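Local coordinates for p800 reaction center core protein (Heliobacterium modesticaldum, PDB 5V8K) that forms the core of a homodimeric photosynthetic reaction centre, binding bacteriochlorophyll g antenna and electron-transfer pigments and supplying cysteine ligands to a [4Fe-4S] cluster, at residues A24-L29 and I91-F96; S37-H42 and A56-F61; M273-G278 and F391-M396. All coordinates share one frame; numbering follows the deposited sequence.

Interaction 1: A24-L29 and I91-F96. With GBF (Bacteriochlorophyll g), chain F.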
loop_
_atom_site.group_PDB
_atom_site.type_symbol
_atom_site.label_atom_id
_atom_site.label_comp_id
_atom_site.label_asym_id
_atom_site.label_seq_id
_atom_site.Cartn_x
_atom_site.Cartn_y
_atom_site.Cartn_z
ATOM N N ALA A 24 -3.497 16.643 35.730
ATOM C CA ALA A 24 -3.360 16.353 34.311
ATOM C C ALA A 24 -4.131 17.364 33.480
ATOM O O ALA A 24 -3.637 17.823 32.448
ATOM C CB ALA A 24 -3.831 14.930 34.020
ATOM N N HIS A 25 -5.330 17.745 33.931
ATOM C CA HIS A 25 -6.103 18.751 33.215
ATOM C C HIS A 25 -5.388 20.098 33.202
ATOM O O HIS A 25 -5.349 20.773 32.172
ATOM C CB HIS A 25 -7.480 18.895 33.848
ATOM C CG HIS A 25 -8.394 17.745 33.592
ATOM N ND1 HIS A 25 -9.697 17.733 34.038
ATOM C CD2 HIS A 25 -8.206 16.569 32.941
ATOM C CE1 HIS A 25 -10.273 16.600 33.679
ATOM N NE2 HIS A 25 -9.383 15.873 33.032
ATOM N N ILE A 26 -4.849 20.516 34.347
ATOM C CA ILE A 26 -4.060 21.744 34.405
ATOM C C ILE A 26 -2.904 21.675 33.413
ATOM O O ILE A 26 -2.697 22.600 32.618
ATOM C CB ILE A 26 -3.563 21.984 35.846
ATOM C CG1 ILE A 26 -4.757 22.120 36.796
ATOM C CG2 ILE A 26 -2.623 23.228 35.926
ATOM C CD1 ILE A 26 -4.386 22.429 38.248
ATOM N N ASN A 27 -2.137 20.575 33.437
ATOM C CA ASN A 27 -0.990 20.476 32.542
ATOM C C ASN A 27 -1.439 20.477 31.095
ATOM O O ASN A 27 -0.735 20.994 30.224
ATOM C CB ASN A 27 -0.168 19.222 32.827
ATOM C CG ASN A 27 0.601 19.311 34.124
ATOM O OD1 ASN A 27 1.082 20.378 34.517
ATOM N ND2 ASN A 27 0.740 18.183 34.791
ATOM N N HIS A 28 -2.620 19.923 30.818
ATOM C CA HIS A 28 -3.111 19.995 29.455
ATOM C C HIS A 28 -3.389 21.441 29.042
ATOM O O HIS A 28 -3.108 21.823 27.908
ATOM C CB HIS A 28 -4.352 19.142 29.280
ATOM C CG HIS A 28 -5.024 19.385 27.978
ATOM N ND1 HIS A 28 -6.164 20.145 27.861
ATOM C CD2 HIS A 28 -4.672 19.034 26.725
ATOM C CE1 HIS A 28 -6.511 20.214 26.592
ATOM N NE2 HIS A 28 -5.611 19.565 25.884
ATOM N N LEU A 29 -3.938 22.259 29.945
ATOM C CA LEU A 29 -4.082 23.684 29.652
ATOM C C LEU A 29 -2.723 24.336 29.376
ATOM O O LEU A 29 -2.586 25.134 28.439
ATOM C CB LEU A 29 -4.793 24.392 30.806
ATOM C CG LEU A 29 -6.235 23.928 31.026
ATOM C CD1 LEU A 29 -6.813 24.546 32.263
ATOM C CD2 LEU A 29 -7.107 24.200 29.832
ATOM N N ILE A 91 3.890 28.303 31.652
ATOM C CA ILE A 91 4.827 27.989 32.725
ATOM C C ILE A 91 4.117 28.003 34.070
ATOM O O ILE A 91 4.408 27.179 34.943
ATOM C CB ILE A 91 6.021 28.961 32.690
ATOM C CG1 ILE A 91 6.874 28.689 31.455
ATOM C CG2 ILE A 91 6.890 28.828 33.953
ATOM C CD1 ILE A 91 7.838 29.832 31.171
ATOM N N ILE A 92 3.184 28.942 34.263
ATOM C CA ILE A 92 2.430 29.016 35.512
ATOM C C ILE A 92 1.543 27.785 35.667
ATOM O O ILE A 92 1.424 27.227 36.761
ATOM C CB ILE A 92 1.600 30.309 35.558
ATOM C CG1 ILE A 92 2.515 31.536 35.591
ATOM C CG2 ILE A 92 0.684 30.319 36.776
ATOM C CD1 ILE A 92 1.772 32.875 35.553
ATOM N N LEU A 93 0.889 27.358 34.572
ATOM C CA LEU A 93 0.011 26.190 34.607
ATOM C C LEU A 93 0.803 24.911 34.818
ATOM O O LEU A 93 0.400 24.050 35.613
ATOM C CB LEU A 93 -0.783 26.096 33.308
ATOM C CG LEU A 93 -1.801 27.211 33.118
ATOM C CD1 LEU A 93 -2.168 27.329 31.663
ATOM C CD2 LEU A 93 -3.012 26.907 33.956
ATOM N N TRP A 94 1.910 24.742 34.089
ATOM C CA TRP A 94 2.734 23.556 34.310
ATOM C C TRP A 94 3.361 23.571 35.703
ATOM O O TRP A 94 3.594 22.509 36.297
ATOM C CB TRP A 94 3.844 23.463 33.272
ATOM C CG TRP A 94 3.466 23.017 31.898
ATOM C CD1 TRP A 94 2.462 22.151 31.533
ATOM C CD2 TRP A 94 4.116 23.407 30.695
ATOM N NE1 TRP A 94 2.461 21.975 30.176
ATOM C CE2 TRP A 94 3.462 22.744 29.632
ATOM C CE3 TRP A 94 5.198 24.246 30.409
ATOM C CZ2 TRP A 94 3.853 22.916 28.303
ATOM C CZ3 TRP A 94 5.585 24.408 29.091
ATOM C CH2 TRP A 94 4.925 23.752 28.062
ATOM N N GLY A 95 3.687 24.752 36.208
ATOM C CA GLY A 95 4.239 24.880 37.538
ATOM C C GLY A 95 3.274 24.305 38.542
ATOM O O GLY A 95 3.611 23.372 39.279
ATOM N N PHE A 96 2.066 24.870 38.576
ATOM C CA PHE A 96 1.025 24.361 39.460
ATOM C C PHE A 96 0.707 22.897 39.157
ATOM O O PHE A 96 0.401 22.121 40.074
ATOM C CB PHE A 96 -0.228 25.237 39.331
ATOM C CG PHE A 96 -0.118 26.607 40.016
ATOM C CD1 PHE A 96 0.453 26.757 41.273
ATOM C CD2 PHE A 96 -0.620 27.729 39.389
ATOM C CE1 PHE A 96 0.530 28.023 41.874
ATOM C CE2 PHE A 96 -0.552 28.980 39.970
ATOM C CZ PHE A 96 0.020 29.135 41.210
HETATM MG MG GBF F . -9.292 14.048 31.435
HETATM C CHA GBF F . -12.036 15.462 29.716
HETATM C CHB GBF F . -7.303 16.040 29.724
HETATM C CHC GBF F . -6.842 11.776 32.263
HETATM C CHD GBF F . -11.646 11.955 33.064
HETATM N NA GBF F . -9.584 15.481 30.067
HETATM C C1A GBF F . -10.651 15.944 29.385
HETATM C C2A GBF F . -10.508 17.306 28.707
HETATM C C3A GBF F . -8.983 17.435 28.697
HETATM C C4A GBF F . -8.609 16.240 29.542
HETATM C CMA GBF F . -8.396 17.359 27.283
HETATM C CAA GBF F . -11.153 18.564 29.297
HETATM C CBA GBF F . -10.764 18.798 30.757
HETATM C CGA GBF F . -11.898 19.469 31.504
HETATM O O1A GBF F . -11.958 20.692 31.606
HETATM O O2A GBF F . -12.718 18.655 32.367
HETATM N NB GBF F . -7.323 13.916 31.016
HETATM C C1B GBF F . -6.650 14.878 30.357
HETATM C C2B GBF F . -5.334 14.517 30.274
HETATM C C3B GBF F . -5.219 13.331 30.960
HETATM C C4B GBF F . -6.485 12.986 31.467
HETATM C CMB GBF F . -4.221 15.286 29.595
HETATM C CAB GBF F . -3.895 12.710 31.032
HETATM C CBB GBF F . -3.601 11.478 31.338
HETATM N NC GBF F . -9.276 12.234 32.388
HETATM C C1C GBF F . -8.211 11.524 32.739
HETATM C C2C GBF F . -8.218 10.339 33.631
HETATM C C3C GBF F . -9.655 10.564 33.826
HETATM C C4C GBF F . -10.221 11.607 33.097
HETATM C CMC GBF F . -7.942 9.073 32.809
HETATM C CAC GBF F . -10.491 9.726 34.729
HETATM C CBC GBF F . -9.932 8.585 35.552
HETATM N ND GBF F . -11.282 13.688 31.456
HETATM C C1D GBF F . -12.169 12.941 32.107
HETATM C C2D GBF F . -13.765 13.088 31.838
HETATM C C3D GBF F . -13.491 14.093 30.908
HETATM C C4D GBF F . -12.129 14.448 30.668
HETATM C CMD GBF F . -15.023 12.435 32.352
HETATM C CAD GBF F . -14.290 14.887 29.949
HETATM O OBD GBF F . -15.539 15.083 29.783
HETATM C CBD GBF F . -13.399 15.934 29.377
HETATM C CGD GBF F . -13.584 16.039 27.891
HETATM O O1D GBF F . -14.177 16.937 27.348
HETATM O O2D GBF F . -13.056 15.023 27.043
HETATM C CED GBF F . -13.459 14.996 25.682
HETATM C C1 GBF F . -13.815 19.217 33.099
HETATM C C2 GBF F . -14.049 18.325 34.277
HETATM C C3 GBF F . -14.487 17.074 34.148
HETATM C C4 GBF F . -14.830 16.500 32.792
HETATM C C5 GBF F . -14.673 16.229 35.393
#
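Leu93 supplies the apolar half of this contact, straddling the facing side of 24-29 with its two methyl branches. CD1 of Leu93 rests on CB of Leu29 at 4.0 Å, and CD2 reaches CG2 of Ile26 at 4.2 Å. That Ile26 methyl also packs against the backbone oxygen of Leu93. The polar part pairs Trp94 with Asn27: indole NE1 makes a weak hydrogen bond to the backbone O of Asn27, 3.3 Å with a bent N-H...O angle of 125°, the oxygen lying at the ring edge, while Asn31 is the stronger partner of NE1. Asn27 OD1 lies 3.7 Å from Trp94 CD1, its amide plane turned 50° from the indole, and ND2 donates to another bacteriochlorophyll g. On a different side of helix 18-39, His25 NE2 ligates the magnesium of a bacteriochlorophyll g at 2.4 Å. ND1 of His25 is hydrogen-bonded to OBD of a further bacteriochlorophyll g, which should fix the imidazole's rotation, and CBA of the ligated pigment sits over one ring face. His28 offers a ring face to the CMA methyl. The contact thus joins helices 18-39 and 77-97, antiparallel here; the axes of 24-29 and 91-96 come within 7.8 Å, with bacteriochlorophylls flanking the pair.

Interaction 2: S37-H42 and A56-F61. With GBF (Bacteriochlorophyll g), chain H.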
loop_
_atom_site.group_PDB
_atom_site.type_symbol
_atom_site.label_atom_id
_atom_site.label_comp_id
_atom_site.label_asym_id
_atom_site.label_seq_id
_atom_site.Cartn_x
_atom_site.Cartn_y
_atom_site.Cartn_z
ATOM N N SER A 37 2.145 29.798 22.020
ATOM C CA SER A 37 3.354 30.610 22.135
ATOM C C SER A 37 4.436 30.114 21.189
ATOM O O SER A 37 5.119 30.923 20.556
ATOM C CB SER A 37 3.881 30.630 23.575
ATOM O OG SER A 37 4.624 29.460 23.893
ATOM N N PHE A 38 4.566 28.787 21.035
ATOM C CA PHE A 38 5.599 28.239 20.164
ATOM C C PHE A 38 5.345 28.623 18.704
ATOM O O PHE A 38 6.250 29.095 17.999
ATOM C CB PHE A 38 5.653 26.719 20.318
ATOM C CG PHE A 38 6.539 26.038 19.321
ATOM C CD1 PHE A 38 7.902 26.081 19.465
ATOM C CD2 PHE A 38 6.011 25.375 18.243
ATOM C CE1 PHE A 38 8.723 25.468 18.575
ATOM C CE2 PHE A 38 6.845 24.750 17.321
ATOM C CZ PHE A 38 8.203 24.809 17.490
ATOM N N ILE A 39 4.099 28.456 18.245
ATOM C CA ILE A 39 3.810 28.517 16.817
ATOM C C ILE A 39 3.691 29.946 16.297
ATOM O O ILE A 39 3.764 30.155 15.082
ATOM C CB ILE A 39 2.555 27.650 16.526
ATOM C CG1 ILE A 39 2.494 27.299 15.068
ATOM C CG2 ILE A 39 1.238 28.318 16.922
ATOM C CD1 ILE A 39 3.696 26.407 14.580
ATOM N N LEU A 40 3.556 30.948 17.170
ATOM C CA LEU A 40 3.677 32.346 16.740
ATOM C C LEU A 40 5.122 32.792 16.523
ATOM O O LEU A 40 5.344 33.851 15.920
ATOM C CB LEU A 40 3.000 33.291 17.763
ATOM C CG LEU A 40 1.465 33.109 17.858
ATOM C CD1 LEU A 40 0.883 33.976 18.961
ATOM C CD2 LEU A 40 0.786 33.426 16.538
ATOM N N VAL A 41 6.101 32.003 16.954
ATOM C CA VAL A 41 7.499 32.412 16.983
ATOM C C VAL A 41 8.375 31.526 16.107
ATOM O O VAL A 41 9.275 32.024 15.432
ATOM C CB VAL A 41 8.030 32.424 18.434
ATOM C CG1 VAL A 41 9.542 32.657 18.465
ATOM C CG2 VAL A 41 7.337 33.515 19.216
ATOM N N HIS A 42 8.163 30.214 16.139
ATOM C CA HIS A 42 8.985 29.251 15.428
ATOM C C HIS A 42 8.171 28.587 14.314
ATOM O O HIS A 42 6.945 28.648 14.294
ATOM C CB HIS A 42 9.513 28.194 16.396
ATOM C CG HIS A 42 10.376 28.748 17.465
ATOM N ND1 HIS A 42 11.673 29.148 17.236
ATOM C CD2 HIS A 42 10.131 28.986 18.771
ATOM C CE1 HIS A 42 12.191 29.613 18.356
ATOM N NE2 HIS A 42 11.274 29.534 19.298
ATOM N N ALA A 56 2.690 25.511 7.690
ATOM C CA ALA A 56 1.518 25.066 8.400
ATOM C C ALA A 56 1.959 24.703 9.792
ATOM O O ALA A 56 3.057 24.166 9.943
ATOM C CB ALA A 56 0.839 23.888 7.696
ATOM N N PRO A 57 0.976 24.593 10.666
ATOM C CA PRO A 57 0.027 25.341 11.475
ATOM C C PRO A 57 0.260 26.853 11.628
ATOM O O PRO A 57 -0.761 27.495 11.882
ATOM C CB PRO A 57 0.069 24.603 12.840
ATOM C CG PRO A 57 1.118 23.669 12.769
ATOM C CD PRO A 57 1.911 23.941 11.599
ATOM N N ALA A 58 1.468 27.414 11.478
ATOM C CA ALA A 58 1.657 28.820 11.850
ATOM C C ALA A 58 0.739 29.746 11.062
ATOM O O ALA A 58 0.220 30.728 11.603
ATOM C CB ALA A 58 3.124 29.220 11.651
ATOM N N THR A 59 0.526 29.447 9.781
ATOM C CA THR A 59 -0.324 30.278 8.934
ATOM C C THR A 59 -1.716 30.458 9.519
ATOM O O THR A 59 -2.310 31.541 9.408
ATOM C CB THR A 59 -0.449 29.668 7.533
ATOM O OG1 THR A 59 -0.760 28.264 7.651
ATOM C CG2 THR A 59 0.819 29.885 6.771
ATOM N N MET A 60 -2.279 29.399 10.101
ATOM C CA MET A 60 -3.647 29.506 10.601
ATOM C C MET A 60 -3.702 30.417 11.817
ATOM O O MET A 60 -4.660 31.174 11.998
ATOM C CB MET A 60 -4.235 28.118 10.937
ATOM C CG MET A 60 -4.703 27.362 9.720
ATOM S SD MET A 60 -5.488 25.826 10.168
ATOM C CE MET A 60 -4.040 24.781 10.458
ATOM N N PHE A 61 -2.678 30.353 12.654
ATOM C CA PHE A 61 -2.650 31.155 13.874
ATOM C C PHE A 61 -2.371 32.625 13.561
ATOM O O PHE A 61 -2.882 33.524 14.247
ATOM C CB PHE A 61 -1.606 30.591 14.836
ATOM C CG PHE A 61 -2.058 29.371 15.532
ATOM C CD1 PHE A 61 -1.844 28.137 14.967
ATOM C CD2 PHE A 61 -2.739 29.444 16.720
ATOM C CE1 PHE A 61 -2.268 26.997 15.586
ATOM C CE2 PHE A 61 -3.199 28.280 17.359
ATOM C CZ PHE A 61 -2.970 27.075 16.794
HETATM MG MG GBF H . 11.997 29.857 21.640
HETATM C CHA GBF H . 11.925 33.357 21.469
HETATM C CHB GBF H . 15.182 29.965 20.781
HETATM C CHC GBF H . 12.071 26.576 22.680
HETATM C CHD GBF H . 8.601 30.039 22.779
HETATM N NA GBF H . 13.272 31.323 21.182
HETATM C C1A GBF H . 13.183 32.651 21.098
HETATM C C2A GBF H . 14.397 33.479 20.772
HETATM C C3A GBF H . 15.251 32.344 20.220
HETATM C C4A GBF H . 14.525 31.138 20.758
HETATM C CMA GBF H . 15.284 32.334 18.705
HETATM C CAA GBF H . 15.079 34.229 21.943
HETATM C CBA GBF H . 15.419 33.309 23.107
HETATM C CGA GBF H . 16.031 34.109 24.233
HETATM O O1A GBF H . 16.371 35.272 24.049
HETATM O O2A GBF H . 16.428 33.439 25.468
HETATM N NB GBF H . 13.453 28.464 21.742
HETATM C C1B GBF H . 14.705 28.649 21.302
HETATM C C2B GBF H . 15.392 27.455 21.480
HETATM C C3B GBF H . 14.495 26.537 22.019
HETATM C C4B GBF H . 13.292 27.209 22.154
HETATM C CMB GBF H . 16.837 27.238 21.127
HETATM C CAB GBF H . 14.732 25.118 22.393
HETATM C CBB GBF H . 15.883 24.480 22.419
HETATM N NC GBF H . 10.630 28.616 22.498
HETATM C C1C GBF H . 10.813 27.332 22.840
HETATM C C2C GBF H . 9.786 26.441 23.451
HETATM C C3C GBF H . 8.846 27.580 23.395
HETATM C C4C GBF H . 9.341 28.774 22.857
HETATM C CMC GBF H . 9.489 25.240 22.579
HETATM C CAC GBF H . 7.449 27.481 23.902
HETATM C CBC GBF H . 6.917 26.185 24.469
HETATM N ND GBF H . 10.569 31.214 22.055
HETATM C C1D GBF H . 9.314 31.297 22.469
HETATM C C2D GBF H . 8.586 32.730 22.639
HETATM C C3D GBF H . 9.750 33.350 22.223
HETATM C C4D GBF H . 10.869 32.554 21.895
HETATM C CMD GBF H . 7.257 33.277 23.055
HETATM C CAD GBF H . 10.101 34.745 21.905
HETATM O OBD GBF H . 9.546 35.873 22.146
HETATM C CBD GBF H . 11.530 34.788 21.484
HETATM C CGD GBF H . 11.674 35.591 20.211
HETATM O O1D GBF H . 11.722 35.147 19.073
HETATM O O2D GBF H . 11.747 37.016 20.348
HETATM C CED GBF H . 12.638 37.731 19.484
#
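The Phe61 ring takes the CG2 methyl of Ile39 over one face, in a CH-pi contact 3.8 Å from CG2 to the ring centroid and 19° off the normal, while the backbone O of Pro57 lies in plane at the ring edge. The His42 imidazole has CG1 of the adjacent Val41 over one face, offset toward the rim, and turns an edge to the bacteriochlorophyll, where NE2 ligates the magnesium at 2.5 Å. Val41 and Phe38 pack on the same pigment, CD1 of Phe38 lying 3.6 Å from CMC of the pigment.

Ile39 carries most of the contact between the segments. With CG1 anti to the backbone N (chi1 -161°), CG2 is left between N and the carbonyl carbon, aimed at the phenyl ring, and the CG1-CD1 arm runs over the first turn of helix 58-67. CG1 lies 4.0 Å from CB of Ala58, and CD1 meets CG of Pro57, the N-cap residue, at 4.2 Å. Leu40 adds CD2 against CB of Phe61, 4.1 Å away. An alanine in place of Ile39 would remove both arms and is likely to leave the Phe61 face and the Pro57-Ala58 turn without their packing partner.

Helix 18-39 is thereby packed through Ile39 on the first turn of helix 58-67, while His42, in the loop that follows, holds a pigment. Leu40 O also accepts a hydrogen bond from Tyr62 OH. Around this buried junction, helix 77-97 covers Leu40 and Val41, while Ala56 touches helices 258-291 and 575-599, and Thr59 and Met60 touch helix 258-291.

Interaction 3: M273-G278 and F391-M396. With GBF (Bacteriochlorophyll g), chain T.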
loop_
_atom_site.group_PDB
_atom_site.type_symbol
_atom_site.label_atom_id
_atom_site.label_comp_id
_atom_site.label_asym_id
_atom_site.label_seq_id
_atom_site.Cartn_x
_atom_site.Cartn_y
_atom_site.Cartn_z
ATOM N N MET A 273 -11.578 11.042 14.647
ATOM C CA MET A 273 -10.772 10.434 15.721
ATOM C C MET A 273 -11.553 10.459 17.081
ATOM O O MET A 273 -11.534 9.517 17.848
ATOM C CB MET A 273 -9.331 11.028 15.888
ATOM C CG MET A 273 -8.331 10.725 14.791
ATOM S SD MET A 273 -6.979 11.886 14.735
ATOM C CE MET A 273 -6.087 11.547 16.222
ATOM N N PHE A 274 -12.223 11.551 17.384
ATOM C CA PHE A 274 -12.988 11.623 18.631
ATOM C C PHE A 274 -14.259 10.776 18.561
ATOM O O PHE A 274 -14.699 10.243 19.580
ATOM C CB PHE A 274 -13.344 13.069 18.976
ATOM C CG PHE A 274 -12.264 13.802 19.731
ATOM C CD1 PHE A 274 -12.145 13.636 21.094
ATOM C CD2 PHE A 274 -11.368 14.642 19.078
ATOM C CE1 PHE A 274 -11.148 14.291 21.800
ATOM C CE2 PHE A 274 -10.374 15.284 19.782
ATOM C CZ PHE A 274 -10.271 15.113 21.147
ATOM N N TRP A 275 -14.868 10.655 17.380
ATOM C CA TRP A 275 -16.044 9.810 17.217
ATOM C C TRP A 275 -15.694 8.361 17.529
ATOM O O TRP A 275 -16.356 7.699 18.326
ATOM C CB TRP A 275 -16.563 9.948 15.778
ATOM C CG TRP A 275 -17.802 9.196 15.392
ATOM C CD1 TRP A 275 -18.920 8.971 16.147
ATOM C CD2 TRP A 275 -18.046 8.585 14.118
ATOM N NE1 TRP A 275 -19.850 8.244 15.412
ATOM C CE2 TRP A 275 -19.330 8.008 14.159
ATOM C CE3 TRP A 275 -17.295 8.470 12.946
ATOM C CZ2 TRP A 275 -19.871 7.321 13.062
ATOM C CZ3 TRP A 275 -17.818 7.791 11.880
ATOM C CH2 TRP A 275 -19.103 7.224 11.939
ATOM N N ILE A 276 -14.624 7.868 16.914
ATOM C CA ILE A 276 -14.279 6.466 17.049
ATOM C C ILE A 276 -13.691 6.199 18.421
ATOM O O ILE A 276 -14.041 5.215 19.066
ATOM C CB ILE A 276 -13.335 6.048 15.912
ATOM C CG1 ILE A 276 -14.098 6.117 14.588
ATOM C CG2 ILE A 276 -12.765 4.652 16.170
ATOM C CD1 ILE A 276 -13.245 6.048 13.345
ATOM N N GLY A 277 -12.802 7.077 18.901
ATOM C CA GLY A 277 -12.271 6.913 20.243
ATOM C C GLY A 277 -13.313 7.096 21.323
ATOM O O GLY A 277 -13.260 6.435 22.358
ATOM N N GLY A 278 -14.272 7.991 21.110
ATOM C CA GLY A 278 -15.350 8.125 22.075
ATOM C C GLY A 278 -16.207 6.880 22.153
ATOM O O GLY A 278 -16.580 6.428 23.246
ATOM N N PHE A 391 -19.898 2.021 6.544
ATOM C CA PHE A 391 -18.787 1.076 6.533
ATOM C C PHE A 391 -17.961 1.182 7.817
ATOM O O PHE A 391 -17.728 0.188 8.509
ATOM C CB PHE A 391 -17.965 1.375 5.270
ATOM C CG PHE A 391 -16.787 0.495 5.052
ATOM C CD1 PHE A 391 -16.941 -0.822 4.681
ATOM C CD2 PHE A 391 -15.516 1.017 5.115
ATOM C CE1 PHE A 391 -15.832 -1.616 4.452
ATOM C CE2 PHE A 391 -14.414 0.254 4.887
ATOM C CZ PHE A 391 -14.556 -1.064 4.570
ATOM N N THR A 392 -17.508 2.400 8.147
ATOM C CA THR A 392 -16.794 2.633 9.400
ATOM C C THR A 392 -17.612 2.182 10.606
ATOM O O THR A 392 -17.066 1.664 11.580
ATOM C CB THR A 392 -16.430 4.126 9.519
ATOM O OG1 THR A 392 -15.596 4.498 8.416
ATOM C CG2 THR A 392 -15.654 4.360 10.778
ATOM N N MET A 393 -18.919 2.375 10.566
ATOM C CA MET A 393 -19.753 1.974 11.697
ATOM C C MET A 393 -19.795 0.451 11.908
ATOM O O MET A 393 -20.221 0.009 12.991
ATOM C CB MET A 393 -21.195 2.471 11.519
ATOM C CG MET A 393 -21.442 3.952 11.812
ATOM S SD MET A 393 -23.209 4.291 12.057
ATOM C CE MET A 393 -23.805 4.068 10.386
ATOM N N VAL A 394 -19.383 -0.359 10.926
ATOM C CA VAL A 394 -19.444 -1.827 11.095
ATOM C C VAL A 394 -18.519 -2.232 12.246
ATOM O O VAL A 394 -18.995 -2.848 13.207
ATOM C CB VAL A 394 -19.114 -2.583 9.787
ATOM C CG1 VAL A 394 -18.888 -4.068 10.024
ATOM C CG2 VAL A 394 -20.272 -2.404 8.773
ATOM N N PRO A 395 -17.220 -1.902 12.226
ATOM C CA PRO A 395 -16.407 -2.187 13.422
ATOM C C PRO A 395 -16.866 -1.430 14.671
ATOM O O PRO A 395 -16.725 -1.961 15.782
ATOM C CB PRO A 395 -14.974 -1.792 13.017
ATOM C CG PRO A 395 -15.098 -0.958 11.784
ATOM C CD PRO A 395 -16.419 -1.377 11.118
ATOM N N MET A 396 -17.457 -0.242 14.527
ATOM C CA MET A 396 -17.897 0.527 15.694
ATOM C C MET A 396 -19.028 -0.178 16.438
ATOM O O MET A 396 -19.023 -0.254 17.674
ATOM C CB MET A 396 -18.327 1.933 15.280
ATOM C CG MET A 396 -17.205 2.744 14.674
ATOM S SD MET A 396 -17.697 4.397 14.124
ATOM C CE MET A 396 -17.960 5.088 15.720
HETATM MG MG GBF T . -23.254 7.282 20.704
HETATM C CHA GBF T . -23.986 6.351 24.006
HETATM C CHB GBF T . -22.196 4.202 20.135
HETATM C CHC GBF T . -23.197 8.281 17.443
HETATM C CHD GBF T . -24.558 10.554 21.568
HETATM N NA GBF T . -23.124 5.645 21.805
HETATM C C1A GBF T . -23.454 5.328 23.059
HETATM C C2A GBF T . -23.439 3.907 23.498
HETATM C C3A GBF T . -22.412 3.449 22.455
HETATM C C4A GBF T . -22.586 4.499 21.403
HETATM C CMA GBF T . -20.974 3.445 22.962
HETATM C CAA GBF T . -24.841 3.253 23.454
HETATM C CBA GBF T . -25.401 3.072 22.044
HETATM C CGA GBF T . -26.725 2.342 22.135
HETATM O O1A GBF T . -26.814 1.311 22.795
HETATM O O2A GBF T . -27.617 2.525 21.005
HETATM N NB GBF T . -22.917 6.283 18.953
HETATM C C1B GBF T . -22.331 5.061 18.921
HETATM C C2B GBF T . -22.096 4.738 17.606
HETATM C C3B GBF T . -22.391 5.866 16.860
HETATM C C4B GBF T . -22.792 6.877 17.765
HETATM C CMB GBF T . -21.614 3.397 17.094
HETATM C CAB GBF T . -22.275 5.828 15.396
HETATM C CBB GBF T . -22.785 6.660 14.515
HETATM N NC GBF T . -23.782 9.020 19.760
HETATM C C1C GBF T . -23.656 9.266 18.459
HETATM C C2C GBF T . -23.896 10.586 17.812
HETATM C C3C GBF T . -24.331 11.099 19.102
HETATM C C4C GBF T . -24.223 10.229 20.178
HETATM C CMC GBF T . -22.532 11.207 17.414
HETATM C CAC GBF T . -24.788 12.497 19.230
HETATM C CBC GBF T . -24.885 13.389 18.018
HETATM N ND GBF T . -24.082 8.282 22.250
HETATM C C1D GBF T . -24.512 9.495 22.589
HETATM C C2D GBF T . -24.981 9.828 24.108
HETATM C C3D GBF T . -24.718 8.504 24.476
HETATM C C4D GBF T . -24.205 7.625 23.473
HETATM C CMD GBF T . -25.508 11.016 24.824
HETATM C CAD GBF T . -24.937 7.684 25.689
HETATM O OBD GBF T . -25.191 7.995 26.900
HETATM C CBD GBF T . -24.345 6.319 25.444
HETATM C CGD GBF T . -23.097 6.034 26.230
HETATM O O1D GBF T . -21.981 6.307 25.821
HETATM O O2D GBF T . -23.164 5.435 27.528
HETATM C CED GBF T . -22.316 6.026 28.513
HETATM C C1 GBF T . -28.654 1.612 20.657
HETATM C C2 GBF T . -28.845 1.757 19.169
HETATM C C3 GBF T . -29.531 2.776 18.629
HETATM C C4 GBF T . -30.171 3.827 19.486
HETATM C C5 GBF T . -29.664 2.871 17.125
#
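Ile276 and Met396 mark the closest backbone approach, their CA atoms 7.1 Å apart where 273-278 and 391-396 run in nearly the same direction, 26° between axes that come no closer than 11.1 Å. At that spacing the long side chains must bridge the gap, and the central element is a Met-aromatic contact between two membrane-spanning helices of this PsaA/PsaB-family fold. Trp275 extends its indole across with CG anti to the backbone N (chi1 -178°), and Met396 lies over one face of it. The sulfur SD of Met396 stands 3.8 Å from the centroid of the six-membered ring of Trp275, only 11° off its normal, and the methyl CE follows over the five-membered ring in a CH-pi contact, 3.7 Å from CE to that centroid. A bend at the last torsion of Met396, about CG-SD, brings CE over the five-membered ring on the face where SD already lies.

The rest is apolar. Ile276 backs the methionine with CG1 against SD of Met396 and sets its CD1 methyl 3.9 Å from CG2 of Thr392, whose OG1 is hydrogen-bonded to the backbone O of Gly388. Met393 approaches the benzo end of the indole at about a right angle, CG of Met393 being 3.9 Å from CZ2 of Trp275. Pro395 has no N-H, and helix 376-401 is kinked there. Helix 437-447 packs on Ile276 and Pro395, helix 311-344 on Met393 and Val394, and helix 200-224 on Trp275, so the contact is buried among helices. A bacteriochlorophyll g enters at the indole edge: its vinyl carbon CBB sits 3.3 Å from CZ2 of Trp275 and 3.4 Å from SD of Met393.

From the N terminus, helix 18-39 enters interaction 1 with residues 24-29 and interaction 2 with 37-42, at different heights along its length. Interaction 2 closes first, over the 13 residues that separate its segments, bringing back the start of helix 58-67. Helix 77-97 then returns to close interaction 1, whose 61-residue loop encloses interaction 2 completely; the two centres lie about 21 Å apart. Interaction 3 follows in series and crosses neither, spanning 112 residues between helices 258-291 and 376-401 with its centre about 31 Å from each of the others. The first two thus join helix 18-39 to helices 58-67 and 77-97 in the N-terminal part, and the third ties helices farther along the chain.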